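Long-range contacts in monovalent Na+/H+ antiporter subunit D (Dietzia sp. DQ12-45-1b, PDB 7D3U), which forms one membrane subunit of the Mrp complex, a bacterial antiporter that exchanges sodium ions for protons across the cell membrane: residues A[139-143]-A[245-249]; A[191-195]-A[568-573]; A[196-201]-A[263-268]; A[346-351]-A[525-530]; A[359-365]-A[429-435]. One frame throughout, in Å; residues are numbered along the deposited sequence.

Contact 1: A[139-143]-A[245-249]; sequences MLLPS and FSGLH
M139 and S143, one turn apart on helix 129-146, face H249 and F245, with the CA atoms of M139 and H249 7.8 Å apart and those of S143 and F245 7.9 Å apart. The helix is kinked at P142, whose nitrogen makes no bond to the turn before. The facing segment spans the non-helical break between helices 239-245 and 249-263, with F245 and H249 at its two ends. The imidazole of H249 is packed against M139, L140 and S143. M139 runs past it in the opposite direction. Its CG is anti to the backbone N (chi1 180°) and the chain stays extended at chi2, which carries SD to 4.3 Å from the centre of the H249 ring. This is an oblique sulfur-aromatic contact. The bend at chi3 (64°) then turns CE of M139 to the edge of the same ring. L140 adds CD2, which approaches the imidazole obliquely. One edge of the imidazole stands over the centre of the F245 ring. CZ of F245 comes to 3.4 Å from S143 CA, and S143 O lies in the plane of that ring at its edge. The turn of the imidazole and the place of S143 OG are both doubtful, so their polar contact is not decided. An alanine here, in place of H249, would probably leave the M139 sulfur without its ring partner and open a gap between S143 and the F245 face. Y166 and Y234 also touch H249. A polar ring at a helix break, buried against a serine of a kinked helix, is consistent with the polar interior axis of Mrp and complex I antiporter-like subunits.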
# COMPACT_ATOMS: atom_id res chain seq x y z
N MET A 139 8.33 -8.80 5.50
CA MET A 139 7.57 -7.62 5.87
C MET A 139 6.08 -7.78 5.59
O MET A 139 5.25 -7.21 6.30
CB MET A 139 8.11 -6.40 5.13
CG MET A 139 7.38 -5.10 5.42
SD MET A 139 7.78 -3.83 4.21
CE MET A 139 7.12 -4.57 2.72
N LEU A 140 5.73 -8.56 4.56
CA LEU A 140 4.33 -8.66 4.15
C LEU A 140 3.56 -9.69 4.97
O LEU A 140 2.38 -9.49 5.26
CB LEU A 140 4.25 -9.01 2.67
CG LEU A 140 4.44 -7.87 1.67
CD1 LEU A 140 4.34 -8.39 0.25
CD2 LEU A 140 3.43 -6.78 1.92
N LEU A 141 4.20 -10.80 5.34
CA LEU A 141 3.48 -11.84 6.06
C LEU A 141 2.97 -11.38 7.42
O LEU A 141 1.79 -11.65 7.72
CB LEU A 141 4.36 -13.09 6.20
CG LEU A 141 4.32 -14.04 5.01
CD1 LEU A 141 4.92 -13.38 3.78
CD2 LEU A 141 5.05 -15.32 5.34
N PRO A 142 3.75 -10.71 8.28
CA PRO A 142 3.16 -10.15 9.50
C PRO A 142 2.18 -9.04 9.24
O PRO A 142 1.35 -8.75 10.10
CB PRO A 142 4.38 -9.65 10.29
CG PRO A 142 5.53 -10.37 9.71
CD PRO A 142 5.21 -10.54 8.27
N SER A 143 2.26 -8.39 8.07
CA SER A 143 1.26 -7.39 7.73
C SER A 143 -0.11 -8.03 7.54
O SER A 143 -1.13 -7.44 7.91
CB SER A 143 1.68 -6.65 6.47
OG SER A 143 3.07 -6.37 6.48
N PHE A 245 1.01 0.92 8.34
CA PHE A 245 1.34 0.49 6.98
C PHE A 245 1.53 1.66 6.03
O PHE A 245 2.15 1.50 4.98
CB PHE A 245 0.25 -0.44 6.43
CG PHE A 245 0.19 -1.77 7.10
CD1 PHE A 245 1.03 -2.08 8.16
CD2 PHE A 245 -0.71 -2.73 6.67
CE1 PHE A 245 0.96 -3.31 8.77
CE2 PHE A 245 -0.77 -3.96 7.28
CZ PHE A 245 0.06 -4.25 8.33
N SER A 246 0.99 2.83 6.37
CA SER A 246 1.05 3.98 5.48
C SER A 246 2.48 4.42 5.20
O SER A 246 2.71 5.11 4.20
CB SER A 246 0.27 5.14 6.08
OG SER A 246 1.09 5.90 6.95
N GLY A 247 3.44 4.05 6.03
CA GLY A 247 4.80 4.51 5.86
C GLY A 247 5.81 3.43 5.56
O GLY A 247 6.97 3.73 5.26
N LEU A 248 5.41 2.16 5.65
CA LEU A 248 6.34 1.05 5.49
C LEU A 248 6.33 0.45 4.09
O LEU A 248 7.35 0.51 3.39
CB LEU A 248 6.03 -0.03 6.54
CG LEU A 248 6.11 0.47 7.98
CD1 LEU A 248 6.02 -0.68 8.95
CD2 LEU A 248 7.39 1.25 8.21
N HIS A 249 5.20 -0.10 3.65
CA HIS A 249 5.21 -0.99 2.50
C HIS A 249 5.43 -0.22 1.20
O HIS A 249 6.42 -0.46 0.48
CB HIS A 249 3.89 -1.77 2.44
CG HIS A 249 3.64 -2.62 3.65
ND1 HIS A 249 4.38 -3.74 3.94
CD2 HIS A 249 2.72 -2.50 4.63
CE1 HIS A 249 3.94 -4.28 5.06
NE2 HIS A 249 2.93 -3.55 5.50

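Contact 2: A[191-195]-A[568-573]; sequences VNIAQ and YIQAVL
N192 and V572 each send a branch anti to the backbone nitrogen, CG at chi1 -162° and CG1 at chi1 -179°, which puts the N192 amide and V572 CG1 alongside, OD1 4.0 Å from CG1. The two side chains pass each other in opposite directions. The same OD1 accepts from A194 N at 3.0 Å, with an angle of 152° at the hydrogen. This is an Asx turn, with the donor tilted from the carbonyl plane. The turn presents the A194 methyl to the last turn of helix 566-572. A194 CB lies 3.6 Å from V572 CG1 and 3.9 Å from L573 CD2. Q195 bends at its second torsion, and its NE2 comes to 3.4 Å from L573 CD2. I569 lays CG1 beside A194 O. V572 CG2 packs over one face of the Y568 ring. A valine in place of N192 removes the OD1 acceptor, and the A194 N-H would probably be left without its side-chain partner, letting the turn that sets the A194 methyl relax. The contact ties the C-terminal helix to the loop after helix 157-187. Strand 73-76 packs against it through P73 and V75, while I260 and V263 of helix 249-263 meet I193.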
# COMPACT_ATOMS: atom_id res chain seq x y z
N VAL A 191 22.67 -11.58 -8.81
CA VAL A 191 21.54 -10.78 -8.35
C VAL A 191 21.98 -9.64 -7.45
O VAL A 191 21.15 -8.80 -7.07
CB VAL A 191 20.50 -11.65 -7.61
CG1 VAL A 191 19.76 -12.53 -8.59
CG2 VAL A 191 21.19 -12.48 -6.54
N ASN A 192 23.26 -9.57 -7.08
CA ASN A 192 23.78 -8.47 -6.29
C ASN A 192 23.57 -7.16 -7.02
O ASN A 192 23.85 -7.05 -8.22
CB ASN A 192 25.26 -8.70 -5.99
CG ASN A 192 25.76 -7.87 -4.83
OD1 ASN A 192 25.48 -6.67 -4.75
ND2 ASN A 192 26.51 -8.50 -3.94
N ILE A 193 23.08 -6.14 -6.31
CA ILE A 193 22.80 -4.87 -6.95
C ILE A 193 24.09 -4.16 -7.34
O ILE A 193 24.13 -3.45 -8.36
CB ILE A 193 21.92 -3.99 -6.05
CG1 ILE A 193 20.65 -4.74 -5.64
CG2 ILE A 193 21.53 -2.71 -6.76
CD1 ILE A 193 19.66 -3.90 -4.87
N ALA A 194 25.16 -4.35 -6.57
CA ALA A 194 26.43 -3.71 -6.90
C ALA A 194 27.01 -4.28 -8.19
O ALA A 194 27.40 -3.52 -9.09
CB ALA A 194 27.41 -3.88 -5.75
N GLN A 195 27.07 -5.61 -8.30
CA GLN A 195 27.63 -6.24 -9.49
C GLN A 195 26.79 -5.97 -10.74
O GLN A 195 27.23 -6.33 -11.84
CB GLN A 195 27.77 -7.74 -9.27
CG GLN A 195 28.38 -8.10 -7.93
CD GLN A 195 29.40 -9.21 -8.03
OE1 GLN A 195 29.07 -10.36 -8.30
NE2 GLN A 195 30.67 -8.86 -7.81
N TYR A 568 29.32 3.67 -3.67
CA TYR A 568 28.53 2.56 -3.15
C TYR A 568 28.98 1.24 -3.74
O TYR A 568 29.13 0.25 -3.01
CB TYR A 568 27.05 2.82 -3.43
CG TYR A 568 26.14 1.61 -3.32
CD1 TYR A 568 25.55 1.27 -2.11
CD2 TYR A 568 25.84 0.83 -4.43
CE1 TYR A 568 24.72 0.18 -2.00
CE2 TYR A 568 25.00 -0.26 -4.33
CZ TYR A 568 24.45 -0.58 -3.12
OH TYR A 568 23.61 -1.66 -3.02
N ILE A 569 29.19 1.20 -5.05
CA ILE A 569 29.67 -0.01 -5.70
C ILE A 569 31.10 -0.32 -5.27
O ILE A 569 31.47 -1.48 -5.07
CB ILE A 569 29.55 0.13 -7.23
CG1 ILE A 569 28.08 0.03 -7.63
CG2 ILE A 569 30.37 -0.93 -7.94
CD1 ILE A 569 27.65 1.04 -8.64
N GLN A 570 31.93 0.72 -5.10
CA GLN A 570 33.29 0.50 -4.62
C GLN A 570 33.32 0.04 -3.17
O GLN A 570 34.35 -0.48 -2.73
CB GLN A 570 34.10 1.79 -4.78
CG GLN A 570 35.57 1.57 -5.06
CD GLN A 570 36.39 1.42 -3.79
OE1 GLN A 570 36.03 1.96 -2.74
NE2 GLN A 570 37.49 0.69 -3.87
N ALA A 571 32.22 0.21 -2.44
CA ALA A 571 32.16 -0.24 -1.05
C ALA A 571 31.56 -1.63 -0.92
O ALA A 571 31.98 -2.40 -0.05
CB ALA A 571 31.35 0.75 -0.21
N VAL A 572 30.59 -1.97 -1.77
CA VAL A 572 30.02 -3.31 -1.71
C VAL A 572 30.97 -4.34 -2.31
O VAL A 572 30.99 -5.50 -1.89
CB VAL A 572 28.64 -3.35 -2.40
CG1 VAL A 572 28.04 -4.73 -2.30
CG2 VAL A 572 27.71 -2.33 -1.78
N LEU A 573 31.78 -3.94 -3.29
CA LEU A 573 32.68 -4.84 -4.00
C LEU A 573 34.12 -4.70 -3.52
O LEU A 573 35.06 -4.81 -4.32
CB LEU A 573 32.59 -4.60 -5.50
CG LEU A 573 31.20 -4.72 -6.13
CD1 LEU A 573 31.28 -4.48 -7.62
CD2 LEU A 573 30.60 -6.08 -5.83

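Contact 3: A[196-201]-A[263-268]; sequences LHGAAS and VIFDGD
Apolar packing joins A200 to F265 and L196 to I264. The A200 methyl sits over one face of the F265 ring, 3.6 Å from its centre and 17° off the normal, a CH-pi contact. Y261 and Y271 also bring their rings to F265. L196 and I264 lie side by side and point the same way, with their CD1 atoms 3.7 Å apart. I264 CG2 also touches the A200 methyl, at 3.9 Å. Backbone contacts come next. I264 CA points its hydrogen straight at L196 O, at 3.3 Å. A second, more bent CA-H...O contact runs from G198 CA to I264 O. Both loops are irregular here. A199 is the centre of an inverse gamma turn. D266 leaves helix 249-263 with positive phi, and G267 also has positive phi. The loop before helix 204-221 thus lies along the end of helix 249-263, which is predicted to cross the membrane, close to bound detergent that touches F265. The polar group is S201 with D268. CG of D268 is anti to the backbone nitrogen (chi1 -165°), which swings the carboxylate to S201. S201 OG is 3.2 Å from D268 OD1. The firm partner of D268 is R270, which salt-bridges OD2.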
# COMPACT_ATOMS: atom_id res chain seq x y z
N LEU A 196 25.62 -5.38 -10.59
CA LEU A 196 24.82 -4.88 -11.71
C LEU A 196 24.99 -3.38 -11.87
O LEU A 196 24.03 -2.66 -12.18
CB LEU A 196 23.35 -5.24 -11.51
CG LEU A 196 23.04 -6.72 -11.33
CD1 LEU A 196 21.66 -6.91 -10.74
CD2 LEU A 196 23.16 -7.45 -12.65
N HIS A 197 26.21 -2.88 -11.65
CA HIS A 197 26.47 -1.45 -11.61
C HIS A 197 25.92 -0.71 -12.81
O HIS A 197 25.52 0.46 -12.70
CB HIS A 197 27.98 -1.20 -11.50
CG HIS A 197 28.76 -1.75 -12.65
ND1 HIS A 197 29.02 -3.10 -12.79
CD2 HIS A 197 29.35 -1.14 -13.71
CE1 HIS A 197 29.73 -3.30 -13.89
NE2 HIS A 197 29.95 -2.12 -14.46
N GLY A 198 25.91 -1.34 -13.98
CA GLY A 198 25.41 -0.66 -15.16
C GLY A 198 24.67 -1.58 -16.10
O GLY A 198 24.43 -1.22 -17.26
N ALA A 199 24.27 -2.76 -15.63
CA ALA A 199 23.72 -3.76 -16.52
C ALA A 199 22.26 -3.47 -16.83
O ALA A 199 21.40 -4.35 -16.72
CB ALA A 199 23.87 -5.15 -15.93
N ALA A 200 21.96 -2.23 -17.21
CA ALA A 200 20.69 -1.89 -17.85
C ALA A 200 20.85 -0.89 -18.98
O ALA A 200 19.92 -0.75 -19.78
CB ALA A 200 19.69 -1.34 -16.83
N SER A 201 21.97 -0.19 -19.08
CA SER A 201 22.27 0.68 -20.20
C SER A 201 23.29 0.06 -21.15
O SER A 201 23.78 0.75 -22.05
CB SER A 201 22.79 2.03 -19.69
OG SER A 201 22.14 2.39 -18.48
N VAL A 263 21.23 2.50 -9.29
CA VAL A 263 22.40 1.64 -9.42
C VAL A 263 22.34 0.86 -10.72
O VAL A 263 23.20 1.02 -11.59
CB VAL A 263 22.52 0.69 -8.22
CG1 VAL A 263 23.70 -0.24 -8.41
CG2 VAL A 263 22.67 1.48 -6.93
N ILE A 264 21.32 0.01 -10.87
CA ILE A 264 21.25 -0.87 -12.04
C ILE A 264 21.13 -0.06 -13.32
O ILE A 264 21.98 -0.12 -14.20
CB ILE A 264 20.10 -1.88 -11.89
CG1 ILE A 264 20.39 -2.86 -10.76
CG2 ILE A 264 19.90 -2.64 -13.18
CD1 ILE A 264 19.38 -3.95 -10.63
N PHE A 265 20.05 0.72 -13.43
CA PHE A 265 19.83 1.52 -14.62
C PHE A 265 20.82 2.68 -14.75
O PHE A 265 20.90 3.27 -15.83
CB PHE A 265 18.41 2.06 -14.64
CG PHE A 265 17.48 1.27 -15.50
CD1 PHE A 265 17.50 1.40 -16.87
CD2 PHE A 265 16.57 0.39 -14.93
CE1 PHE A 265 16.64 0.67 -17.66
CE2 PHE A 265 15.72 -0.34 -15.72
CZ PHE A 265 15.75 -0.20 -17.08
N ASP A 266 21.54 3.01 -13.68
CA ASP A 266 22.54 4.07 -13.68
C ASP A 266 21.95 5.44 -14.01
O ASP A 266 22.68 6.36 -14.39
CB ASP A 266 23.69 3.76 -14.64
CG ASP A 266 25.02 4.28 -14.15
OD1 ASP A 266 25.46 3.85 -13.06
OD2 ASP A 266 25.62 5.12 -14.85
N GLY A 267 20.64 5.60 -13.86
CA GLY A 267 19.99 6.83 -14.27
C GLY A 267 20.19 7.07 -15.75
O GLY A 267 20.75 8.09 -16.15
N ASP A 268 19.72 6.13 -16.57
CA ASP A 268 20.10 6.10 -17.98
C ASP A 268 19.60 7.30 -18.75
O ASP A 268 20.14 7.61 -19.82
CB ASP A 268 19.59 4.81 -18.63
CG ASP A 268 20.25 4.53 -19.96
OD1 ASP A 268 21.40 4.98 -20.17
OD2 ASP A 268 19.63 3.86 -20.81

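Contact 4: A[346-351]-A[525-530]; sequences AIEVRY and RIGLAL
Y351 and R525 lie almost flat on each other, the tyrosine ring and the guanidinium 14° apart in plane. Their chains cross at a slant. R525 is extended from CG to NE (chi2 -164°), and this carries CD and the guanidinium over one face of the ring. CD stands 4.0 Å from the ring centre, a CH-pi contact, and NE is 3.6 Å from Y351 CE2. At its own edge the guanidinium uses NH1 to bond R350 O at 3.1 Å, although the place of that oxygen is less sure. The acceptor lies in the guanidinium plane, which would help to fix the rotation of the group. The Y351 hydroxyl bonds E366, which also takes the backbone N-H of I526. I526 stands at about a right angle to Y351. Its CD1 meets the edge of the ring and also reaches I347 CG1 at 3.9 Å. These groups join the C-terminal end of helix 320-350 to the lead-in of helix 528-546, where G527 holds the N-cap position. R350 O belongs to the last turn of the first helix. An arginine donor at such a carbonyl end is probably favourable for the helix dipole. R350 is bent at chi2 (-39°), and its guanidinium runs to L530. CD1 of L530 packs over one face of that group, 3.4 Å from R350 NE. The same methyl meets V349 CG1 at 3.7 Å. One turn earlier on the helix, A346 CB lies against the L530 backbone, 3.8 Å from its O. F97 of helix 80-101 touches both A346 and L530.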
# COMPACT_ATOMS: atom_id res chain seq x y z
N ALA A 346 -7.68 8.32 15.14
CA ALA A 346 -8.11 8.55 16.51
C ALA A 346 -9.57 8.95 16.60
O ALA A 346 -10.18 8.81 17.66
CB ALA A 346 -7.24 9.63 17.17
N ILE A 347 -10.15 9.44 15.50
CA ILE A 347 -11.57 9.73 15.48
C ILE A 347 -12.37 8.46 15.25
O ILE A 347 -13.40 8.23 15.91
CB ILE A 347 -11.87 10.79 14.40
CG1 ILE A 347 -11.24 12.12 14.78
CG2 ILE A 347 -13.37 10.94 14.21
CD1 ILE A 347 -11.35 13.16 13.71
N GLU A 348 -11.92 7.60 14.34
CA GLU A 348 -12.61 6.35 14.07
C GLU A 348 -12.57 5.40 15.25
O GLU A 348 -13.35 4.44 15.29
CB GLU A 348 -12.02 5.67 12.84
CG GLU A 348 -12.47 6.28 11.53
CD GLU A 348 -12.21 5.36 10.35
OE1 GLU A 348 -11.67 4.26 10.56
OE2 GLU A 348 -12.54 5.75 9.21
N VAL A 349 -11.67 5.63 16.21
CA VAL A 349 -11.61 4.76 17.38
C VAL A 349 -12.65 5.16 18.41
O VAL A 349 -13.32 4.31 19.00
CB VAL A 349 -10.19 4.78 17.97
CG1 VAL A 349 -10.20 4.33 19.42
CG2 VAL A 349 -9.26 3.90 17.15
N ARG A 350 -12.83 6.46 18.63
CA ARG A 350 -13.79 6.94 19.61
C ARG A 350 -15.16 7.24 19.01
O ARG A 350 -16.17 7.07 19.70
CB ARG A 350 -13.26 8.19 20.31
CG ARG A 350 -12.08 7.94 21.22
CD ARG A 350 -12.23 6.64 21.99
NE ARG A 350 -11.22 6.51 23.03
CZ ARG A 350 -10.73 5.35 23.44
NH1 ARG A 350 -11.15 4.21 22.90
NH2 ARG A 350 -9.81 5.32 24.40
N TYR A 351 -15.21 7.69 17.76
CA TYR A 351 -16.47 8.06 17.13
C TYR A 351 -16.93 7.06 16.08
O TYR A 351 -17.99 7.26 15.48
CB TYR A 351 -16.36 9.45 16.50
CG TYR A 351 -16.21 10.57 17.49
CD1 TYR A 351 -14.96 10.95 17.96
CD2 TYR A 351 -17.32 11.25 17.97
CE1 TYR A 351 -14.81 11.97 18.87
CE2 TYR A 351 -17.18 12.27 18.89
CZ TYR A 351 -15.93 12.63 19.33
OH TYR A 351 -15.80 13.65 20.24
N ARG A 525 -14.11 12.93 23.83
CA ARG A 525 -13.93 11.49 23.85
C ARG A 525 -12.47 11.08 23.70
O ARG A 525 -12.01 10.17 24.40
CB ARG A 525 -14.75 10.84 22.73
CG ARG A 525 -16.25 10.97 22.88
CD ARG A 525 -16.96 9.99 21.97
NE ARG A 525 -18.34 10.38 21.72
CZ ARG A 525 -19.16 9.70 20.92
NH1 ARG A 525 -18.75 8.61 20.30
NH2 ARG A 525 -20.41 10.12 20.75
N ILE A 526 -11.74 11.72 22.80
CA ILE A 526 -10.36 11.34 22.50
C ILE A 526 -9.46 11.94 23.57
O ILE A 526 -9.20 13.15 23.57
CB ILE A 526 -9.95 11.81 21.10
CG1 ILE A 526 -10.90 11.23 20.05
CG2 ILE A 526 -8.52 11.40 20.80
CD1 ILE A 526 -10.70 11.82 18.68
N GLY A 527 -8.98 11.10 24.47
CA GLY A 527 -8.07 11.54 25.51
C GLY A 527 -6.72 11.94 24.94
O GLY A 527 -6.50 12.03 23.73
N LEU A 528 -5.79 12.19 25.86
CA LEU A 528 -4.46 12.63 25.46
C LEU A 528 -3.66 11.49 24.84
O LEU A 528 -2.86 11.71 23.92
CB LEU A 528 -3.71 13.22 26.65
CG LEU A 528 -2.31 13.76 26.37
CD1 LEU A 528 -2.34 14.75 25.22
CD2 LEU A 528 -1.71 14.38 27.62
N ALA A 529 -3.86 10.26 25.33
CA ALA A 529 -3.08 9.13 24.85
C ALA A 529 -3.39 8.77 23.41
O ALA A 529 -2.56 8.13 22.75
CB ALA A 529 -3.31 7.92 25.75
N LEU A 530 -4.56 9.15 22.90
CA LEU A 530 -4.92 8.85 21.52
C LEU A 530 -4.56 9.97 20.55
O LEU A 530 -4.22 9.69 19.40
CB LEU A 530 -6.42 8.55 21.42
CG LEU A 530 -6.82 7.09 21.52
CD1 LEU A 530 -8.31 6.93 21.30
CD2 LEU A 530 -6.05 6.26 20.51

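Contact 5: A[359-365]-A[429-435]; sequences LSGLAKT and IFLGEPT
G361 and P434 come closest of all in backbone terms, their CA atoms 4.2 Å apart, and this is the tight part of the contact. G361 has positive phi, and a side chain there would run into P434 N. G432 is a second glycine at this point, and its backbone angles by themselves call for one. Next to them A363 N bonds F430 O at 3.1 Å, in the carbonyl plane and on a lone pair. L362 N gives a weak bond to I429 O at 3.4 Å. The side chains close in around these bonds. A363 CB lies 3.7 Å from F430 CB, and A363 N lies near the plane of the F430 ring, at its edge. L362 CD2 meets I429 CG2 at 3.7 Å. I347 touches L362, I429 and F430, and F373 stacks on the F430 ring.

The outer side, with K364 and E433 exposed, is looser. K364 lays its chain across the P434 ring at about a right angle, with CD 3.9 Å from CG. T365 CG2 slides past P434 CB at 3.7 Å, while its hydroxyl bonds G523 O. K364 NZ and E433 OE1 are 6.1 Å apart, too far for a salt bridge. E433 O accepts from H118 of subunit C. G361 sits at the N-cap of helix 362-365, and its own O takes bonds from K364 and T365. The A363 N-H bonds, and the L362 N-H weakly bonds, the last carbonyls of helix 405-430, so one helix start is docked on another helix's C-terminal end.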
# COMPACT_ATOMS: atom_id res chain seq x y z
N LEU A 359 -20.42 13.48 11.44
CA LEU A 359 -19.87 14.15 12.61
C LEU A 359 -19.74 15.64 12.33
O LEU A 359 -19.76 16.08 11.18
CB LEU A 359 -18.51 13.57 12.99
CG LEU A 359 -18.49 12.10 13.41
CD1 LEU A 359 -17.08 11.55 13.34
CD2 LEU A 359 -19.07 11.94 14.80
N SER A 360 -19.61 16.42 13.40
CA SER A 360 -19.50 17.86 13.26
C SER A 360 -18.97 18.45 14.56
O SER A 360 -19.22 17.91 15.64
CB SER A 360 -20.85 18.49 12.90
OG SER A 360 -21.28 18.06 11.62
N GLY A 361 -18.25 19.56 14.43
CA GLY A 361 -17.78 20.28 15.60
C GLY A 361 -16.63 19.65 16.34
O GLY A 361 -16.31 20.10 17.44
N LEU A 362 -15.99 18.63 15.77
CA LEU A 362 -14.87 17.98 16.45
C LEU A 362 -13.70 18.93 16.67
O LEU A 362 -12.83 18.64 17.50
CB LEU A 362 -14.41 16.76 15.66
CG LEU A 362 -14.92 15.42 16.18
CD1 LEU A 362 -16.43 15.44 16.30
CD2 LEU A 362 -14.48 14.30 15.27
N ALA A 363 -13.66 20.05 15.95
CA ALA A 363 -12.63 21.06 16.21
C ALA A 363 -12.91 21.83 17.49
O ALA A 363 -12.00 22.47 18.02
CB ALA A 363 -12.53 22.02 15.03
N LYS A 364 -14.14 21.78 18.00
CA LYS A 364 -14.49 22.48 19.23
C LYS A 364 -14.40 21.57 20.44
O LYS A 364 -13.94 22.01 21.50
CB LYS A 364 -15.91 23.04 19.12
CG LYS A 364 -16.38 23.77 20.36
CD LYS A 364 -17.67 24.53 20.11
CE LYS A 364 -18.06 25.36 21.32
NZ LYS A 364 -18.35 24.51 22.51
N THR A 365 -14.82 20.31 20.31
CA THR A 365 -14.80 19.39 21.44
C THR A 365 -13.48 18.66 21.58
O THR A 365 -13.13 18.23 22.69
CB THR A 365 -15.93 18.37 21.29
OG1 THR A 365 -15.48 17.26 20.51
CG2 THR A 365 -17.13 19.00 20.62
N ILE A 429 -15.97 17.06 9.13
CA ILE A 429 -15.69 16.43 10.41
C ILE A 429 -15.49 17.46 11.51
O ILE A 429 -16.05 17.33 12.60
CB ILE A 429 -14.47 15.48 10.31
CG1 ILE A 429 -14.82 14.25 9.48
CG2 ILE A 429 -14.01 15.07 11.69
CD1 ILE A 429 -13.73 13.21 9.48
N PHE A 430 -14.70 18.50 11.24
CA PHE A 430 -14.24 19.38 12.31
C PHE A 430 -15.01 20.68 12.41
O PHE A 430 -15.25 21.16 13.52
CB PHE A 430 -12.75 19.70 12.12
CG PHE A 430 -11.86 18.51 12.31
CD1 PHE A 430 -11.53 17.70 11.23
CD2 PHE A 430 -11.36 18.19 13.55
CE1 PHE A 430 -10.72 16.60 11.40
CE2 PHE A 430 -10.54 17.09 13.72
CZ PHE A 430 -10.22 16.30 12.65
N LEU A 431 -15.42 21.28 11.29
CA LEU A 431 -16.12 22.55 11.32
C LEU A 431 -17.62 22.33 11.42
O LEU A 431 -18.19 21.52 10.68
CB LEU A 431 -15.79 23.38 10.08
CG LEU A 431 -14.40 24.00 10.05
CD1 LEU A 431 -14.27 24.98 8.90
CD2 LEU A 431 -14.09 24.68 11.37
N GLY A 432 -18.26 23.05 12.34
CA GLY A 432 -19.70 22.94 12.53
C GLY A 432 -20.10 22.99 13.98
O GLY A 432 -19.24 23.10 14.87
N GLU A 433 -21.40 22.93 14.25
CA GLU A 433 -21.75 22.92 15.66
C GLU A 433 -21.74 21.49 16.20
O GLU A 433 -22.22 20.58 15.52
CB GLU A 433 -23.13 23.54 15.89
CG GLU A 433 -23.16 25.04 15.74
CD GLU A 433 -22.42 25.75 16.85
OE1 GLU A 433 -22.30 25.18 17.95
OE2 GLU A 433 -21.95 26.89 16.62
N PRO A 434 -21.21 21.28 17.40
CA PRO A 434 -21.19 19.92 17.96
C PRO A 434 -22.59 19.39 18.22
O PRO A 434 -23.29 19.88 19.10
CB PRO A 434 -20.39 20.09 19.26
CG PRO A 434 -19.65 21.38 19.10
CD PRO A 434 -20.53 22.25 18.27
N THR A 435 -22.99 18.39 17.45
CA THR A 435 -24.28 17.75 17.58
C THR A 435 -24.16 16.44 18.34
O THR A 435 -23.15 15.74 18.23
CB THR A 435 -24.90 17.47 16.21
OG1 THR A 435 -23.92 16.83 15.37
CG2 THR A 435 -25.35 18.76 15.55

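Overall arrangement
From the N terminus, contact 1 opens on helix 129-146 and closes at the break after helix 239-245, near the centre of the folded chain. Contacts 2 and 3 open inside that loop and close beyond it, so both cross contact 1. Contact 3 closes at 263-268 and is nested in contact 2, which reaches the C-terminal helix 566-572. They touch where V263 meets I193 and Y568. Contacts 4 and 5 open after contacts 1 and 3 have closed, within the loop of contact 2. Contact 4 ties helix 320-350 to helix 528-546. Contact 5, nested in it, ties the start of helix 362-365 to the end of helix 405-430. This pair lies across the chain's centre from contacts 2 and 3.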